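Local coordinates for inositol monophosphatase family protein (Staphylococcus aureus, PDB 5I3S) that probably hydrolyses inositol monophosphate or a related sugar phosphate, at residues A[182-194]-A[204-216]. Sequence-based numbering, arbitrary orientation.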
ATOM      1  N   GLY A 182       5.364  -2.319  -1.171  1.00 20.58           N
ATOM      2  CA  GLY A 182       6.425  -3.192  -0.669  1.00 20.32           C
ATOM      3  C   GLY A 182       6.653  -4.439  -1.517  1.00 19.66           C
ATOM      4  O   GLY A 182       7.450  -5.275  -1.108  1.00 20.18           O
ATOM      5  N   SER A 183       5.943  -4.582  -2.646  1.00 16.43           N
ATOM      6  CA  SER A 183       6.223  -5.638  -3.606  1.00 15.52           C
ATOM      7  C   SER A 183       6.393  -5.121  -5.026  1.00 15.26           C
ATOM      8  O   SER A 183       5.419  -4.851  -5.712  1.00 14.94           O
ATOM      9  CB  SER A 183       5.094  -6.633  -3.634  1.00 15.33           C
ATOM     10  OG  SER A 183       5.315  -7.517  -4.719  1.00 14.77           O
ATOM     11  N   ALA A 184       7.626  -5.072  -5.501  1.00 15.27           N
ATOM     12  CA  ALA A 184       7.927  -4.463  -6.771  1.00 15.20           C
ATOM     13  C   ALA A 184       7.125  -5.015  -7.932  1.00 15.20           C
ATOM     14  O   ALA A 184       6.602  -4.242  -8.743  1.00 13.44           O
ATOM     15  CB  ALA A 184       9.415  -4.525  -7.047  1.00 15.93           C
ATOM     16  N   ALA A 185       6.976  -6.343  -7.975  1.00 15.38           N
ATOM     17  CA  ALA A 185       6.215  -6.984  -9.050  1.00 15.47           C
ATOM     18  C   ALA A 185       4.741  -6.579  -9.031  1.00 16.26           C
ATOM     19  O   ALA A 185       4.135  -6.298 -10.111  1.00 16.11           O
ATOM     20  CB  ALA A 185       6.345  -8.494  -8.942  1.00 15.58           C
ATOM     21  N   LEU A 186       4.165  -6.542  -7.816  1.00 15.23           N
ATOM     22  CA  LEU A 186       2.784  -6.033  -7.632  1.00 15.50           C
ATOM     23  C   LEU A 186       2.653  -4.519  -7.862  1.00 15.06           C
ATOM     24  O   LEU A 186       1.624  -4.051  -8.315  1.00 14.77           O
ATOM     25  CB  LEU A 186       2.196  -6.452  -6.279  1.00 15.30           C
ATOM     26  CG  LEU A 186       1.900  -7.962  -6.252  1.00 16.56           C
ATOM     27  CD1 LEU A 186       1.701  -8.456  -4.806  1.00 17.55           C
ATOM     28  CD2 LEU A 186       0.715  -8.315  -7.149  1.00 16.44           C
ATOM     29  N   GLU A 187       3.693  -3.748  -7.573  1.00 14.97           N
ATOM     30  CA  GLU A 187       3.661  -2.298  -7.898  1.00 14.19           C
ATOM     31  C   GLU A 187       3.687  -2.015  -9.413  1.00 13.71           C
ATOM     32  O   GLU A 187       3.036  -1.097  -9.893  1.00 13.46           O
ATOM     33  CB  GLU A 187       4.756  -1.534  -7.139  1.00 13.38           C
ATOM     34  CG  GLU A 187       4.378  -1.334  -5.668  1.00 13.43           C
ATOM     35  CD  GLU A 187       5.555  -1.272  -4.725  1.00 13.97           C
ATOM     36  OE1 GLU A 187       6.531  -2.073  -4.845  1.00 15.30           O
ATOM     37  OE2 GLU A 187       5.508  -0.422  -3.845  1.00 13.54           O
ATOM     38  N   ILE A 188       4.449  -2.807 -10.151  1.00 14.32           N
ATOM     39  CA  ILE A 188       4.526  -2.693 -11.609  1.00 14.20           C
ATOM     40  C   ILE A 188       3.165  -3.142 -12.188  1.00 14.33           C
ATOM     41  O   ILE A 188       2.628  -2.506 -13.054  1.00 14.58           O
ATOM     42  CB  ILE A 188       5.702  -3.559 -12.131  1.00 14.49           C
ATOM     43  CG1 ILE A 188       7.042  -2.981 -11.703  1.00 14.12           C
ATOM     44  CG2 ILE A 188       5.665  -3.763 -13.654  1.00 14.97           C
ATOM     45  CD1 ILE A 188       8.207  -3.937 -11.970  1.00 14.41           C
ATOM     46  N   VAL A 189       2.592  -4.223 -11.688  1.00 15.32           N
ATOM     47  CA  VAL A 189       1.197  -4.555 -12.038  1.00 16.43           C
ATOM     48  C   VAL A 189       0.175  -3.456 -11.651  1.00 17.12           C
ATOM     49  O   VAL A 189      -0.754  -3.221 -12.423  1.00 17.12           O
ATOM     50  CB  VAL A 189       0.777  -5.895 -11.430  1.00 16.69           C
ATOM     51  CG1 VAL A 189      -0.734  -6.095 -11.464  1.00 16.67           C
ATOM     52  CG2 VAL A 189       1.484  -7.008 -12.158  1.00 17.55           C
ATOM     53  N   SER A 190       0.321  -2.787 -10.493  1.00 16.75           N
ATOM     54  CA  SER A 190      -0.530  -1.636 -10.182  1.00 16.70           C
ATOM     55  C   SER A 190      -0.439  -0.556 -11.238  1.00 17.35           C
ATOM     56  O   SER A 190      -1.421   0.152 -11.495  1.00 18.22           O
ATOM     57  CB  SER A 190      -0.164  -1.004  -8.858  1.00 17.81           C
ATOM     58  OG  SER A 190      -0.341  -1.905  -7.805  1.00 17.92           O
ATOM     59  N   VAL A 191       0.721  -0.394 -11.873  1.00 17.14           N
ATOM     60  CA  VAL A 191       0.760   0.508 -13.042  1.00 15.78           C
ATOM     61  C   VAL A 191      -0.031  -0.092 -14.218  1.00 14.87           C
ATOM     62  O   VAL A 191      -0.834   0.588 -14.847  1.00 13.77           O
ATOM     63  CB  VAL A 191       2.192   0.949 -13.398  1.00 15.67           C
ATOM     64  CG1 VAL A 191       2.198   2.021 -14.498  1.00 15.31           C
ATOM     65  CG2 VAL A 191       2.868   1.563 -12.173  1.00 15.92           C
ATOM     66  N   ALA A 192       0.193  -1.358 -14.510  1.00 14.86           N
ATOM     67  CA  ALA A 192      -0.551  -1.996 -15.576  1.00 16.09           C
ATOM     68  C   ALA A 192      -2.074  -1.932 -15.397  1.00 17.49           C
ATOM     69  O   ALA A 192      -2.759  -1.791 -16.397  1.00 19.83           O
ATOM     70  CB  ALA A 192      -0.119  -3.436 -15.780  1.00 16.09           C
ATOM     71  N   THR A 193      -2.584  -2.038 -14.163  1.00 17.81           N
ATOM     72  CA  THR A 193      -4.026  -1.968 -13.905  1.00 19.15           C
ATOM     73  C   THR A 193      -4.562  -0.566 -13.770  1.00 19.94           C
ATOM     74  O   THR A 193      -5.768  -0.400 -13.673  1.00 21.83           O
ATOM     75  CB  THR A 193      -4.441  -2.726 -12.607  1.00 20.18           C
ATOM     76  OG1 THR A 193      -3.738  -2.193 -11.479  1.00 22.13           O
ATOM     77  CG2 THR A 193      -4.140  -4.243 -12.723  1.00 20.03           C
ATOM     78  N   GLY A 194      -3.701   0.443 -13.710  1.00 19.94           N
ATOM     79  CA  GLY A 194      -4.149   1.816 -13.501  1.00 19.67           C
ATOM     80  C   GLY A 194      -4.327   2.238 -12.061  1.00 20.14           C
ATOM     81  O   GLY A 194      -4.761   3.354 -11.816  1.00 19.80           O
ATOM     82  N   LEU A 204      16.487  -2.706  -8.588  1.00 20.31           N
ATOM     83  CA  LEU A 204      15.718  -3.920  -8.657  1.00 22.60           C
ATOM     84  C   LEU A 204      16.457  -5.005  -9.428  1.00 23.55           C
ATOM     85  O   LEU A 204      17.045  -4.734 -10.484  1.00 26.07           O
ATOM     86  CB  LEU A 204      14.460  -3.614  -9.420  1.00 24.90           C
ATOM     87  CG  LEU A 204      13.144  -4.118  -8.950  1.00 26.81           C
ATOM     88  CD1 LEU A 204      12.978  -3.827  -7.462  1.00 26.14           C
ATOM     89  CD2 LEU A 204      12.043  -3.503  -9.835  1.00 25.98           C
ATOM     90  N   GLN A 205      16.370  -6.229  -8.938  1.00 20.89           N
ATOM     91  CA  GLN A 205      16.862  -7.363  -9.639  1.00 20.96           C
ATOM     92  C   GLN A 205      15.936  -7.797 -10.786  1.00 20.77           C
ATOM     93  O   GLN A 205      14.731  -7.560 -10.723  1.00 18.38           O
ATOM     94  CB  GLN A 205      17.025  -8.493  -8.629  1.00 23.57           C
ATOM     95  CG  GLN A 205      18.091  -8.175  -7.574  1.00 24.13           C
ATOM     96  CD  GLN A 205      19.520  -8.263  -8.139  1.00 26.27           C
ATOM     97  OE1 GLN A 205      19.750  -8.538  -9.329  1.00 27.21           O
ATOM     98  NE2 GLN A 205      20.488  -8.088  -7.265  1.00 28.33           N
ATOM     99  N   PRO A 206      16.498  -8.460 -11.835  1.00 20.77           N
ATOM    100  CA  PRO A 206      15.732  -8.841 -13.008  1.00 20.13           C
ATOM    101  C   PRO A 206      14.479  -9.663 -12.691  1.00 20.92           C
ATOM    102  O   PRO A 206      13.435  -9.496 -13.360  1.00 19.96           O
ATOM    103  CB  PRO A 206      16.698  -9.678 -13.837  1.00 21.88           C
ATOM    104  CG  PRO A 206      18.037  -9.637 -13.179  1.00 22.03           C
ATOM    105  CD  PRO A 206      17.929  -8.817 -11.937  1.00 21.05           C
ATOM    106  N   TRP A 207      14.600 -10.529 -11.692  1.00 20.39           N
ATOM    107  CA  TRP A 207      13.492 -11.375 -11.243  1.00 21.10           C
ATOM    108  C   TRP A 207      12.361 -10.603 -10.528  1.00 21.62           C
ATOM    109  O   TRP A 207      11.267 -11.137 -10.388  1.00 19.93           O
ATOM    110  CB  TRP A 207      13.982 -12.530 -10.344  1.00 20.68           C
ATOM    111  CG  TRP A 207      14.863 -12.148  -9.201  1.00 21.17           C
ATOM    112  CD1 TRP A 207      14.476 -11.637  -8.013  1.00 22.51           C
ATOM    113  CD2 TRP A 207      16.299 -12.260  -9.138  1.00 22.08           C
ATOM    114  NE1 TRP A 207      15.581 -11.411  -7.203  1.00 22.48           N
ATOM    115  CE2 TRP A 207      16.705 -11.791  -7.874  1.00 23.06           C
ATOM    116  CE3 TRP A 207      17.275 -12.704 -10.033  1.00 24.51           C
ATOM    117  CZ2 TRP A 207      18.054 -11.765  -7.474  1.00 25.36           C
ATOM    118  CZ3 TRP A 207      18.611 -12.679  -9.637  1.00 25.55           C
ATOM    119  CH2 TRP A 207      18.983 -12.219  -8.370  1.00 25.24           C
ATOM    120  N   ASP A 208      12.605  -9.362 -10.126  1.00 20.87           N
ATOM    121  CA  ASP A 208      11.512  -8.525  -9.624  1.00 22.86           C
ATOM    122  C   ASP A 208      10.725  -7.760 -10.729  1.00 21.22           C
ATOM    123  O   ASP A 208       9.561  -7.432 -10.535  1.00 19.32           O
ATOM    124  CB  ASP A 208      12.014  -7.561  -8.575  1.00 25.59           C
ATOM    125  CG  ASP A 208      12.619  -8.265  -7.348  1.00 28.27           C
ATOM    126  OD1 ASP A 208      13.722  -7.831  -6.963  1.00 36.15           O
ATOM    127  OD2 ASP A 208      12.058  -9.252  -6.835  1.00 29.57           O
ATOM    128  N   PHE A 209      11.324  -7.508 -11.881  1.00 20.04           N
ATOM    129  CA  PHE A 209      10.597  -6.822 -12.917  1.00 21.33           C
ATOM    130  C   PHE A 209      10.248  -7.608 -14.139  1.00 20.58           C
ATOM    131  O   PHE A 209       9.366  -7.175 -14.883  1.00 21.59           O
ATOM    132  CB  PHE A 209      11.276  -5.519 -13.322  1.00 22.29           C
ATOM    133  CG  PHE A 209      12.684  -5.673 -13.791  1.00 22.13           C
ATOM    134  CD1 PHE A 209      12.961  -6.142 -15.059  1.00 21.16           C
ATOM    135  CD2 PHE A 209      13.739  -5.306 -12.953  1.00 24.05           C
ATOM    136  CE1 PHE A 209      14.257  -6.225 -15.502  1.00 22.41           C
ATOM    137  CE2 PHE A 209      15.046  -5.409 -13.376  1.00 23.67           C
ATOM    138  CZ  PHE A 209      15.297  -5.852 -14.668  1.00 23.30           C
ATOM    139  N   ALA A 210      10.889  -8.749 -14.353  1.00 21.01           N
ATOM    140  CA  ALA A 210      10.703  -9.484 -15.615  1.00 20.50           C
ATOM    141  C   ALA A 210       9.262  -9.833 -15.930  1.00 20.44           C
ATOM    142  O   ALA A 210       8.800  -9.553 -17.018  1.00 24.28           O
ATOM    143  CB  ALA A 210      11.563 -10.728 -15.641  1.00 20.02           C
ATOM    144  N   GLY A 211       8.553 -10.449 -14.988  1.00 20.84           N
ATOM    145  CA  GLY A 211       7.127 -10.805 -15.211  1.00 19.40           C
ATOM    146  C   GLY A 211       6.277  -9.591 -15.350  1.00 19.34           C
ATOM    147  O   GLY A 211       5.535  -9.457 -16.324  1.00 19.97           O
ATOM    148  N   GLY A 212       6.404  -8.657 -14.393  1.00 18.75           N
ATOM    149  CA  GLY A 212       5.588  -7.474 -14.426  1.00 19.02           C
ATOM    150  C   GLY A 212       5.680  -6.666 -15.719  1.00 20.53           C
ATOM    151  O   GLY A 212       4.683  -6.059 -16.168  1.00 19.90           O
ATOM    152  N   LEU A 213       6.899  -6.621 -16.272  1.00 22.37           N
ATOM    153  CA  LEU A 213       7.204  -5.822 -17.453  1.00 23.83           C
ATOM    154  C   LEU A 213       6.414  -6.253 -18.699  1.00 23.48           C
ATOM    155  O   LEU A 213       5.986  -5.409 -19.476  1.00 22.67           O
ATOM    156  CB  LEU A 213       8.686  -5.876 -17.754  1.00 24.16           C
ATOM    157  CG  LEU A 213       9.335  -4.539 -17.963  1.00 29.21           C
ATOM    158  CD1 LEU A 213       9.134  -3.538 -16.812  1.00 26.81           C
ATOM    159  CD2 LEU A 213      10.814  -4.833 -18.180  1.00 32.33           C
ATOM    160  N   VAL A 214       6.194  -7.553 -18.847  1.00 22.36           N
ATOM    161  CA  VAL A 214       5.473  -8.085 -20.026  1.00 22.91           C
ATOM    162  C   VAL A 214       4.023  -7.636 -19.973  1.00 21.72           C
ATOM    163  O   VAL A 214       3.445  -7.209 -20.997  1.00 23.45           O
ATOM    164  CB  VAL A 214       5.588  -9.639 -20.110  1.00 24.32           C
ATOM    165  CG1 VAL A 214       4.842 -10.214 -21.318  1.00 25.46           C
ATOM    166  CG2 VAL A 214       7.057 -10.067 -20.146  1.00 25.35           C
ATOM    167  N   ILE A 215       3.456  -7.674 -18.767  1.00 20.76           N
ATOM    168  CA  ILE A 215       2.070  -7.241 -18.501  1.00 20.90           C
ATOM    169  C   ILE A 215       1.922  -5.725 -18.763  1.00 21.45           C
ATOM    170  O   ILE A 215       1.024  -5.258 -19.488  1.00 21.48           O
ATOM    171  CB  ILE A 215       1.645  -7.666 -17.048  1.00 20.67           C
ATOM    172  CG1 ILE A 215       1.597  -9.207 -16.933  1.00 20.37           C
ATOM    173  CG2 ILE A 215       0.293  -7.093 -16.675  1.00 20.36           C
ATOM    174  CD1 ILE A 215       1.805  -9.788 -15.556  1.00 19.64           C
ATOM    175  N   LEU A 216       2.835  -4.959 -18.202  1.00 20.88           N
ATOM    176  CA  LEU A 216       2.884  -3.523 -18.424  1.00 20.93           C
ATOM    177  C   LEU A 216       2.896  -3.191 -19.891  1.00 19.98           C
ATOM    178  O   LEU A 216       2.154  -2.355 -20.337  1.00 20.99           O
ATOM    179  CB  LEU A 216       4.186  -2.955 -17.778  1.00 21.49           C
ATOM    180  CG  LEU A 216       4.363  -1.493 -17.379  1.00 21.88           C
ATOM    181  CD1 LEU A 216       5.623  -0.857 -17.930  1.00 24.46           C
ATOM    182  CD2 LEU A 216       3.140  -0.627 -17.618  1.00 24.17           C
TER
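I188 and G212 meet at the centre of this helix pair and illustrate how small residues let two helices lie close. The axes of helix 184-193 and helix 206-216 run nearly parallel, crossing at -20° and approaching to 8.3 Å. With no side chain at G212, I188 CG2 lies directly on its backbone, 3.5 Å from G212 O. With CG2 anti to its backbone N, I188 sends its other branch toward the kinked first turns, where CD1 packs obliquely on F209 CB at 3.7 Å; the F209 ring itself turns off toward I239. Alanines continue the close fit. A192 CB rests on I215 CG2 at 3.8 Å, A185 CB abuts D208 O at 3.7 Å, and A184 CB meets both methyls of L204, CD1 being the nearer.

The flanks are looser. V191 CG1 and L216 CD2 come no nearer than 4.2 Å, and V189 touches I215 more lightly still. The pair lies between two sheets, as in the layered fold of this superfamily: V189 and I215 touch V115 of strand 109-117, V191 and L216 touch V241 of strand 237-242. Toward the N-terminal ends apolar packing gives way to polar groups: S183 caps helix 184-193 through a weak bond from L186 N to S183 OG, and a phosphate ion, probably from the crystallisation liquor, lies about 5 Å from the A184 side chain. D208 OD2 approaches the carboxylates of D83 and D86, a cluster consistent with the metal site of this family. No hydrogen bond joins the two helices, so shape and apolar burial hold them together, while their N-terminal ends probably border the substrate phosphate site.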